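Local coordinates for protein tudor (Drosophila melanogaster, PDB 3NTK), which recognises methylated arginines of the Piwi protein Aubergine through its last extended Tudor domain and is required for primordial germ cell formation, at residues K160-S163 / E164-E168. Sequence-based numbering, arbitrary orientation.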
loop_
_atom_site.group_PDB
_atom_site.type_symbol
_atom_site.label_atom_id
_atom_site.label_comp_id
_atom_site.label_asym_id
_atom_site.label_seq_id
_atom_site.Cartn_x
_atom_site.Cartn_y
_atom_site.Cartn_z
ATOM N N LYS A 160 13.822 -8.785 -15.090
ATOM C CA LYS A 160 13.617 -8.590 -16.525
ATOM C C LYS A 160 12.396 -7.691 -16.730
ATOM O O LYS A 160 11.439 -7.762 -15.958
ATOM C CB LYS A 160 13.374 -9.930 -17.223
ATOM C CG LYS A 160 14.511 -10.927 -17.083
ATOM C CD LYS A 160 15.785 -10.406 -17.722
ATOM C CE LYS A 160 16.960 -11.321 -17.414
ATOM N NZ LYS A 160 17.205 -11.398 -15.944
ATOM N N ASN A 161 12.433 -6.842 -17.756
ATOM C CA ASN A 161 11.298 -5.962 -18.034
ATOM C C ASN A 161 10.035 -6.816 -18.069
ATOM O O ASN A 161 9.991 -7.843 -18.750
ATOM C CB ASN A 161 11.486 -5.242 -19.370
ATOM C CG ASN A 161 12.365 -4.012 -19.252
ATOM O OD1 ASN A 161 12.006 -3.041 -18.585
ATOM N ND2 ASN A 161 13.522 -4.045 -19.903
ATOM N N ILE A 162 9.016 -6.390 -17.326
ATOM C CA ILE A 162 7.763 -7.127 -17.234
ATOM C C ILE A 162 7.202 -7.582 -18.586
ATOM O O ILE A 162 6.727 -8.711 -18.714
ATOM C CB ILE A 162 6.697 -6.294 -16.471
ATOM C CG1 ILE A 162 5.456 -7.147 -16.200
ATOM C CG2 ILE A 162 6.347 -5.050 -17.257
ATOM C CD1 ILE A 162 5.705 -8.300 -15.248
ATOM N N SER A 163 7.274 -6.716 -19.590
ATOM C CA SER A 163 6.765 -7.046 -20.919
ATOM C C SER A 163 7.400 -8.323 -21.476
ATOM O O SER A 163 6.783 -9.040 -22.265
ATOM C CB SER A 163 7.016 -5.881 -21.878
ATOM O OG SER A 163 6.562 -6.183 -23.184
ATOM N N GLU A 164 8.631 -8.607 -21.063
ATOM C CA GLU A 164 9.320 -9.803 -21.530
ATOM C C GLU A 164 8.779 -11.064 -20.865
ATOM O O GLU A 164 8.785 -12.135 -21.467
ATOM C CB GLU A 164 10.822 -9.700 -21.256
ATOM C CG GLU A 164 11.608 -10.910 -21.733
ATOM C CD GLU A 164 13.077 -10.839 -21.368
ATOM O OE1 GLU A 164 13.721 -9.817 -21.692
ATOM O OE2 GLU A 164 13.585 -11.806 -20.760
ATOM N N LYS A 165 8.306 -10.936 -19.628
ATOM C CA LYS A 165 7.778 -12.083 -18.898
ATOM C C LYS A 165 6.314 -12.365 -19.222
ATOM O O LYS A 165 5.778 -13.402 -18.835
ATOM C CB LYS A 165 7.948 -11.873 -17.391
ATOM C CG LYS A 165 9.336 -11.396 -16.998
ATOM C CD LYS A 165 10.428 -12.370 -17.416
ATOM C CE LYS A 165 10.406 -13.630 -16.576
ATOM N NZ LYS A 165 11.633 -14.446 -16.803
ATOM N N LEU A 166 5.665 -11.434 -19.916
ATOM C CA LEU A 166 4.270 -11.613 -20.312
ATOM C C LEU A 166 4.311 -12.330 -21.660
ATOM O O LEU A 166 4.209 -11.711 -22.713
ATOM C CB LEU A 166 3.572 -10.258 -20.448
ATOM C CG LEU A 166 3.456 -9.433 -19.161
ATOM C CD1 LEU A 166 2.792 -8.100 -19.464
ATOM C CD2 LEU A 166 2.652 -10.207 -18.123
ATOM N N GLN A 167 4.462 -13.648 -21.605
ATOM C CA GLN A 167 4.574 -14.466 -22.804
ATOM C C GLN A 167 3.394 -14.465 -23.769
ATOM O O GLN A 167 3.588 -14.625 -24.972
ATOM C CB GLN A 167 4.913 -15.903 -22.403
ATOM C CG GLN A 167 6.207 -16.010 -21.611
ATOM C CD GLN A 167 6.616 -17.442 -21.354
ATOM O OE1 GLN A 167 5.897 -18.198 -20.697
ATOM N NE2 GLN A 167 7.774 -17.828 -21.876
ATOM N N GLU A 168 2.182 -14.284 -23.252
ATOM C CA GLU A 168 0.991 -14.281 -24.094
ATOM C C GLU A 168 0.827 -13.029 -24.954
ATOM O O GLU A 168 -0.069 -12.970 -25.795
ATOM C CB GLU A 168 -0.267 -14.485 -23.241
ATOM C CG GLU A 168 -0.320 -15.828 -22.519
ATOM C CD GLU A 168 0.253 -15.775 -21.111
ATOM O OE1 GLU A 168 1.320 -15.155 -20.916
ATOM O OE2 GLU A 168 -0.367 -16.363 -20.198
#
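The carbonyl oxygen of Ile162 is gripped by two successive amides: Lys165 N lies 2.9 Å from Ile162 O, and Leu166 N makes a weak i to i+4 bond to the same Ile162 O at 3.2 Å. One residue earlier, Glu164 N donates to Asn161 O over 2.8 Å. The Glu164 and Lys165 bonds, both i to i+3, illustrate how a chain leaving a strand can curl at once into a single short turn of helix.

Leu166 bends back over the turn, its CG 3.4 Å from Ile162 O and 4.2 Å from Ile162 CG1; both residues are buried and face helix 120-131, Ile162 on Leu126 and Leu166 on Phe129. With OG anti to the backbone N (chi1 179°), Ser163 points it at that helix, where it hydrogen-bonds Asp122 OD2.

Lys165, bent at chi2 and chi3, brings its CD to within 3.8 Å of Lys160 CB and also touches Tyr157. Glu164, extended beyond CG, crosses Lys160, OE2 lying 3.9 Å from Lys160 CG, while Lys160 NZ stays 6.0 Å from Glu164 OE2 and makes a weak hydrogen bond to Gln158 O.

In this C-terminal piece of the extended Tudor domain, whose end the Cys121-Cys169 disulfide ties to the start of helix 120-131, backbone bonds, apolar packing and the Ser163-Asp122 bond therefore define the turn; any Lys160-Glu164 attraction is probably modest, their charged atoms lying too far apart for a salt bridge.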